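Local coordinates for D-alanyl-D-alanine carboxypeptidase DacB2 (Mycobacterium tuberculosis H37Rv, PDB 4RYE), which shows D,D-carboxypeptidase activity in vitro and, as a serine peptidase of the S11 family, probably trims the terminal D-alanine of peptidoglycan stem peptides in cell wall biogenesis, at residues G97-S102 with G206-Y211; A46-V51 with T218-A223. One frame throughout, in Å; residues are numbered along the deposited sequence.

How the interactions relate
From the N terminus, the segments come in the order 46-51, 97-102, 206-211 and 218-223. Interaction 1 closes a loop of 103 intervening residues. It is nested inside the 166-residue loop closed by interaction 2, so the two contacts do not cross. Interaction 2 seats the start of helix 50-60 against strand 218-225, whereas interaction 1 joins the end of helix 91-100 to strand 204-212. These strands are antiparallel neighbours: Lys208 N lies 2.7 Å from Val220 O, a probable hydrogen bond. With centres about 7 Å apart, the two contacts bring Ser47, Lys50, Ser102 and Lys208 together between helices and sheet.

Interaction 1. Residues G97-S102 with G206-Y211; sequences GLLLVS and GGKTGY
Lys208 reaches from strand 204-212 to Ser102, just beyond the end of helix 91-100, and the path of its side chain accounts for most of this contact. CB leaves the strand against Val51 of helix 50-60, and CG passes beside Ser47, near its backbone oxygen. The chain then bends at chi2 (73°), which directs CD toward the helix end. There CD lies 4.1 Å from Leu99 O, with the Leu99 methyl CD2 as a looser apolar neighbour. CE goes further along the same backbone turn, passing 3.7 Å from Leu98 O.

A second bend, at chi4 (67°), turns NZ between two oxygens. Lys208 NZ donates to Ser102 OG at 2.8 Å and to the backbone oxygen of the next residue, Thr209 O, at 2.9 Å. The latter bond lies in the carbonyl plane with a C=O...N angle of 154°. One grip holds the tip to its own strand; the other spans the contact. Ser102 OG also hydrogen-bonds Ser47 OG and has a weak bond to Lys50 NZ, placing the lysine in a network of side-chain partners.

Beside this direct link, a water bridges the two backbones, donating to Leu99 O at 3.2 Å and Gly207 O at 2.8 Å. Lys208-Thr209-Gly210 fits the KTG motif of penicillin-binding proteins and serine beta-lactamases, and Ser102, an active-site residue by similarity, fits the serine of their SxN motif. Their meeting is characteristic of the active-site cleft of this superfamily.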
ATOM      1  N   GLY A  97      -2.487   4.006  12.428  1.00 19.93           N
ATOM      2  CA  GLY A  97      -3.682   4.601  11.852  1.00 19.01           C
ATOM      3  C   GLY A  97      -3.581   4.643  10.337  1.00 18.40           C
ATOM      4  O   GLY A  97      -4.541   4.306   9.622  1.00 19.15           O
ATOM      5  N   LEU A  98      -2.403   5.028   9.848  1.00 17.07           N
ATOM      6  CA  LEU A  98      -2.139   5.089   8.409  1.00 17.47           C
ATOM      7  C   LEU A  98      -2.294   3.742   7.715  1.00 21.45           C
ATOM      8  O   LEU A  98      -2.944   3.638   6.667  1.00 19.38           O
ATOM      9  CB  LEU A  98      -0.716   5.599   8.158  1.00 15.75           C
ATOM     10  CG  LEU A  98      -0.359   5.856   6.698  1.00 18.79           C
ATOM     11  CD1 LEU A  98      -1.075   7.110   6.226  1.00 17.68           C
ATOM     12  CD2 LEU A  98       1.150   5.995   6.522  1.00 14.65           C
ATOM     13  N   LEU A  99      -1.689   2.711   8.296  1.00 15.89           N
ATOM     14  CA  LEU A  99      -1.560   1.429   7.617  1.00 16.77           C
ATOM     15  C   LEU A  99      -2.670   0.425   7.921  1.00 21.86           C
ATOM     16  O   LEU A  99      -2.951  -0.436   7.094  1.00 29.38           O
ATOM     17  CB  LEU A  99      -0.196   0.819   7.904  1.00 17.82           C
ATOM     18  CG  LEU A  99       0.996   1.630   7.377  1.00 20.61           C
ATOM     19  CD1 LEU A  99       2.283   0.929   7.746  1.00 21.71           C
ATOM     20  CD2 LEU A  99       0.917   1.841   5.865  1.00 16.32           C
ATOM     21  N   LEU A 100      -3.299   0.526   9.091  1.00 19.85           N
ATOM     22  CA  LEU A 100      -4.372  -0.417   9.448  1.00 21.92           C
ATOM     23  C   LEU A 100      -5.757   0.027   8.976  1.00 24.56           C
ATOM     24  O   LEU A 100      -6.567  -0.799   8.541  1.00 25.94           O
ATOM     25  CB  LEU A 100      -4.406  -0.683  10.960  1.00 19.34           C
ATOM     26  CG  LEU A 100      -3.544  -1.839  11.481  1.00 22.87           C
ATOM     27  CD1 LEU A 100      -2.083  -1.640  11.111  1.00 19.85           C
ATOM     28  CD2 LEU A 100      -3.685  -1.974  12.985  1.00 24.03           C
ATOM     29  N   VAL A 101      -6.043   1.321   9.071  1.00 18.41           N
ATOM     30  CA  VAL A 101      -7.369   1.808   8.682  1.00 19.53           C
ATOM     31  C   VAL A 101      -7.335   2.878   7.585  1.00 21.94           C
ATOM     32  O   VAL A 101      -8.358   3.515   7.304  1.00 26.62           O
ATOM     33  CB  VAL A 101      -8.196   2.312   9.896  1.00 26.88           C
ATOM     34  CG1 VAL A 101      -8.302   1.236  10.969  1.00 27.40           C
ATOM     35  CG2 VAL A 101      -7.596   3.587  10.468  1.00 27.38           C
ATOM     36  N   SER A 102      -6.167   3.060   6.966  1.00 20.74           N
ATOM     37  CA  SER A 102      -6.007   4.001   5.856  1.00 20.66           C
ATOM     38  C   SER A 102      -6.434   5.421   6.238  1.00 25.77           C
ATOM     39  O   SER A 102      -7.102   6.112   5.462  1.00 21.99           O
ATOM     40  CB  SER A 102      -6.809   3.538   4.636  1.00 24.33           C
ATOM     41  OG  SER A 102      -6.239   4.054   3.445  1.00 28.07           O
ATOM     42  N   GLY A 206       1.204  -8.931   4.461  1.00 17.29           N
ATOM     43  CA  GLY A 206       0.979  -7.497   4.444  1.00 15.86           C
ATOM     44  C   GLY A 206       0.265  -7.031   3.200  1.00 14.11           C
ATOM     45  O   GLY A 206       0.244  -7.719   2.190  1.00 15.18           O
ATOM     46  N   GLY A 207      -0.330  -5.850   3.269  1.00 18.76           N
ATOM     47  CA  GLY A 207      -1.037  -5.340   2.117  1.00 19.80           C
ATOM     48  C   GLY A 207      -1.623  -3.987   2.401  1.00 22.57           C
ATOM     49  O   GLY A 207      -1.782  -3.591   3.562  1.00 20.69           O
ATOM     50  N   LYS A 208      -1.955  -3.275   1.332  1.00 16.04           N
ATOM     51  CA  LYS A 208      -2.576  -1.968   1.473  1.00 19.32           C
ATOM     52  C   LYS A 208      -3.574  -1.799   0.341  1.00 17.09           C
ATOM     53  O   LYS A 208      -3.229  -2.005  -0.818  1.00 15.79           O
ATOM     54  CB  LYS A 208      -1.507  -0.878   1.421  1.00 14.70           C
ATOM     55  CG  LYS A 208      -2.046   0.518   1.706  1.00 16.71           C
ATOM     56  CD  LYS A 208      -2.384   0.676   3.181  1.00 22.43           C
ATOM     57  CE  LYS A 208      -3.184   1.940   3.439  1.00 26.16           C
ATOM     58  NZ  LYS A 208      -4.545   1.872   2.832  1.00 26.88           N
ATOM     59  N   THR A 209      -4.813  -1.459   0.675  1.00 15.94           N
ATOM     60  CA  THR A 209      -5.856  -1.250  -0.327  1.00 18.99           C
ATOM     61  C   THR A 209      -6.069   0.233  -0.564  1.00 19.67           C
ATOM     62  O   THR A 209      -5.665   1.058   0.251  1.00 27.15           O
ATOM     63  CB  THR A 209      -7.188  -1.782   0.169  1.00 28.27           C
ATOM     64  OG1 THR A 209      -7.488  -1.149   1.422  1.00 30.85           O
ATOM     65  CG2 THR A 209      -7.117  -3.282   0.363  1.00 30.67           C
ATOM     66  N   GLY A 210      -6.729   0.571  -1.669  1.00 18.99           N
ATOM     67  CA  GLY A 210      -7.089   1.955  -1.922  1.00 22.81           C
ATOM     68  C   GLY A 210      -8.282   2.109  -2.840  1.00 19.38           C
ATOM     69  O   GLY A 210      -8.576   1.228  -3.653  1.00 20.30           O
ATOM     70  N   TYR A 211      -8.979   3.233  -2.717  1.00 20.71           N
ATOM     71  CA  TYR A 211     -10.021   3.568  -3.672  1.00 23.58           C
ATOM     72  C   TYR A 211     -10.191   5.071  -3.767  1.00 24.10           C
ATOM     73  O   TYR A 211     -10.181   5.766  -2.756  1.00 23.60           O
ATOM     74  CB  TYR A 211     -11.377   2.941  -3.298  1.00 23.17           C
ATOM     75  CG  TYR A 211     -12.479   3.347  -4.268  1.00 24.69           C
ATOM     76  CD1 TYR A 211     -12.689   2.639  -5.442  1.00 24.56           C
ATOM     77  CD2 TYR A 211     -13.272   4.464  -4.031  1.00 29.83           C
ATOM     78  CE1 TYR A 211     -13.666   3.013  -6.341  1.00 28.69           C
ATOM     79  CE2 TYR A 211     -14.252   4.848  -4.928  1.00 29.80           C
ATOM     80  CZ  TYR A 211     -14.445   4.115  -6.080  1.00 32.70           C
ATOM     81  OH  TYR A 211     -15.418   4.486  -6.977  1.00 38.56           O
TER
HETATM   82  O   HOH W   1      -0.671  -1.889   5.450  1.00 18.11           O

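Interaction 2. Residues A46-V51 with T218-A223; sequences ASTIKV and TFVGAA
The SxxK motif, Ser47 to Lys50, lies at the start of helix 50-60, and its back rests on strand 218-225 mainly through Thr48 meeting Thr218. The turn is tight: Lys50 N donates to Ser47 O at 2.9 Å, an i to i+3 bond consistent with the 3-10 geometry of Ser47 and Thr48. On the site side, Lys50 NZ donates to Ser47 OG at 2.6 Å. Ser47 is the inferred acyl-ester nucleophile, and Lys50 is the proton acceptor by similarity.

Across the contact, Thr48 and Thr218 approach at a slant. The methyl does the touching: Thr48 CG2 is 3.3 Å from Thr218 OG1 and also packs 3.8 Å from Phe219 N. Thr48 chi1 (60°) separates the branches, setting OG1 between the backbone N and carbonyl carbon while CG2 faces the strand. The two hydroxyl oxygens, 4.0 Å apart, do not pair; each instead hydrogen-bonds Pro45 O, so one carbonyl just before the motif holds both threonines. Ala46 CB adds a contact of 3.9 Å to Thr218 OG1.

Farther along the strand the packing becomes apolar, with Val51 CG2 lying 4.3 Å from Val220 CG1. Helix 155-166 borders this seam, Leu158 touching Thr48, Ile161 touching Val51 and Phe162 touching Val220. Phe219 points away from the motif and meets Tyr246 and Trp247 of helix 246-259, leaving strand 218-225 packed between that helix and the helix 50-60 start, with strands 204-212 and 228-237 as its sheet neighbours.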
ATOM      1  N   ALA A  46      -4.338   5.992  -5.411  1.00 19.98           N
ATOM      2  CA  ALA A  46      -5.133   6.127  -4.192  1.00 19.28           C
ATOM      3  C   ALA A  46      -4.270   5.791  -2.973  1.00 17.76           C
ATOM      4  O   ALA A  46      -3.078   6.092  -2.955  1.00 20.10           O
ATOM      5  CB  ALA A  46      -6.381   5.242  -4.242  1.00 22.09           C
ATOM      6  N   SER A  47      -4.867   5.140  -1.975  1.00 18.26           N
ATOM      7  CA  SER A  47      -4.210   4.927  -0.681  1.00 17.00           C
ATOM      8  C   SER A  47      -3.012   3.976  -0.712  1.00 15.53           C
ATOM      9  O   SER A  47      -2.306   3.854   0.285  1.00 18.46           O
ATOM     10  CB  SER A  47      -5.223   4.443   0.371  1.00 21.35           C
ATOM     11  OG  SER A  47      -5.961   5.519   0.926  1.00 29.25           O
ATOM     12  N   THR A  48      -2.769   3.291  -1.826  1.00 16.73           N
ATOM     13  CA  THR A  48      -1.537   2.500  -1.903  1.00 15.65           C
ATOM     14  C   THR A  48      -0.310   3.392  -1.735  1.00 17.46           C
ATOM     15  O   THR A  48       0.734   2.946  -1.253  1.00 15.31           O
ATOM     16  CB  THR A  48      -1.413   1.695  -3.210  1.00 17.74           C
ATOM     17  OG1 THR A  48      -1.424   2.588  -4.337  1.00 16.68           O
ATOM     18  CG2 THR A  48      -2.534   0.669  -3.316  1.00 17.93           C
ATOM     19  N   ILE A  49      -0.443   4.661  -2.115  1.00 19.31           N
ATOM     20  CA  ILE A  49       0.657   5.611  -1.982  1.00 16.82           C
ATOM     21  C   ILE A  49       1.006   5.876  -0.513  1.00 16.34           C
ATOM     22  O   ILE A  49       2.088   6.379  -0.213  1.00 16.97           O
ATOM     23  CB  ILE A  49       0.368   6.941  -2.725  1.00 17.41           C
ATOM     24  CG1 ILE A  49       1.660   7.557  -3.273  1.00 21.00           C
ATOM     25  CG2 ILE A  49      -0.334   7.935  -1.813  1.00 17.30           C
ATOM     26  CD1 ILE A  49       2.355   6.717  -4.325  1.00 19.06           C
ATOM     27  N   LYS A  50       0.110   5.518   0.408  1.00 13.14           N
ATOM     28  CA  LYS A  50       0.431   5.631   1.838  1.00 17.86           C
ATOM     29  C   LYS A  50       1.629   4.768   2.235  1.00 18.66           C
ATOM     30  O   LYS A  50       2.294   5.047   3.226  1.00 15.22           O
ATOM     31  CB  LYS A  50      -0.782   5.283   2.714  1.00 13.81           C
ATOM     32  CG  LYS A  50      -1.911   6.326   2.690  1.00 14.98           C
ATOM     33  CD  LYS A  50      -3.063   5.855   3.576  1.00 16.35           C
ATOM     34  CE  LYS A  50      -4.091   6.952   3.841  1.00 17.23           C
ATOM     35  NZ  LYS A  50      -5.018   7.106   2.699  1.00 20.92           N
ATOM     36  N   VAL A  51       1.903   3.714   1.476  1.00 14.74           N
ATOM     37  CA  VAL A  51       3.096   2.903   1.728  1.00 11.01           C
ATOM     38  C   VAL A  51       4.363   3.732   1.507  1.00 14.21           C
ATOM     39  O   VAL A  51       5.342   3.633   2.261  1.00 14.65           O
ATOM     40  CB  VAL A  51       3.131   1.647   0.821  1.00 17.57           C
ATOM     41  CG1 VAL A  51       4.401   0.842   1.069  1.00 19.98           C
ATOM     42  CG2 VAL A  51       1.894   0.772   1.057  1.00 14.08           C
ATOM     43  N   THR A 218      -7.418  -0.073  -5.908  1.00 19.62           N
ATOM     44  CA  THR A 218      -6.007  -0.443  -5.986  1.00 16.17           C
ATOM     45  C   THR A 218      -5.619  -1.348  -4.812  1.00 15.50           C
ATOM     46  O   THR A 218      -6.272  -1.355  -3.768  1.00 17.80           O
ATOM     47  CB  THR A 218      -5.084   0.793  -6.008  1.00 20.64           C
ATOM     48  OG1 THR A 218      -5.296   1.563  -4.818  1.00 16.97           O
ATOM     49  CG2 THR A 218      -5.362   1.670  -7.233  1.00 22.49           C
ATOM     50  N   PHE A 219      -4.538  -2.093  -4.978  1.00 15.25           N
ATOM     51  CA  PHE A 219      -4.047  -2.944  -3.915  1.00 15.82           C
ATOM     52  C   PHE A 219      -2.610  -3.312  -4.196  1.00 17.30           C
ATOM     53  O   PHE A 219      -2.220  -3.511  -5.353  1.00 17.99           O
ATOM     54  CB  PHE A 219      -4.893  -4.221  -3.793  1.00 21.14           C
ATOM     55  CG  PHE A 219      -4.360  -5.203  -2.778  1.00 19.12           C
ATOM     56  CD1 PHE A 219      -4.615  -5.024  -1.426  1.00 21.13           C
ATOM     57  CD2 PHE A 219      -3.607  -6.298  -3.175  1.00 17.60           C
ATOM     58  CE1 PHE A 219      -4.127  -5.920  -0.482  1.00 21.83           C
ATOM     59  CE2 PHE A 219      -3.109  -7.197  -2.241  1.00 19.92           C
ATOM     60  CZ  PHE A 219      -3.371  -7.008  -0.892  1.00 21.26           C
ATOM     61  N   VAL A 220      -1.827  -3.384  -3.130  1.00 16.05           N
ATOM     62  CA  VAL A 220      -0.479  -3.923  -3.192  1.00 14.50           C
ATOM     63  C   VAL A 220      -0.303  -4.772  -1.939  1.00 12.07           C
ATOM     64  O   VAL A 220      -0.809  -4.432  -0.879  1.00 16.72           O
ATOM     65  CB  VAL A 220       0.599  -2.807  -3.279  1.00 16.18           C
ATOM     66  CG1 VAL A 220       0.571  -1.896  -2.033  1.00 14.37           C
ATOM     67  CG2 VAL A 220       1.973  -3.417  -3.471  1.00 14.27           C
ATOM     68  N   GLY A 221       0.383  -5.899  -2.057  1.00 12.67           N
ATOM     69  CA  GLY A 221       0.572  -6.729  -0.879  1.00 15.24           C
ATOM     70  C   GLY A 221       1.476  -7.918  -1.112  1.00 16.86           C
ATOM     71  O   GLY A 221       1.944  -8.148  -2.229  1.00 17.44           O
ATOM     72  N   ALA A 222       1.709  -8.692  -0.057  1.00 12.39           N
ATOM     73  CA  ALA A 222       2.664  -9.790  -0.158  1.00 13.42           C
ATOM     74  C   ALA A 222       2.224 -11.012   0.635  1.00 17.43           C
ATOM     75  O   ALA A 222       1.441 -10.900   1.573  1.00 16.04           O
ATOM     76  CB  ALA A 222       4.035  -9.332   0.294  1.00 15.24           C
ATOM     77  N   ALA A 223       2.740 -12.175   0.241  1.00 15.25           N
ATOM     78  CA  ALA A 223       2.454 -13.433   0.921  1.00 18.33           C
ATOM     79  C   ALA A 223       3.673 -14.340   0.833  1.00 19.49           C
ATOM     80  O   ALA A 223       4.528 -14.148  -0.026  1.00 18.77           O
ATOM     81  CB  ALA A 223       1.245 -14.116   0.293  1.00 13.12           C
TER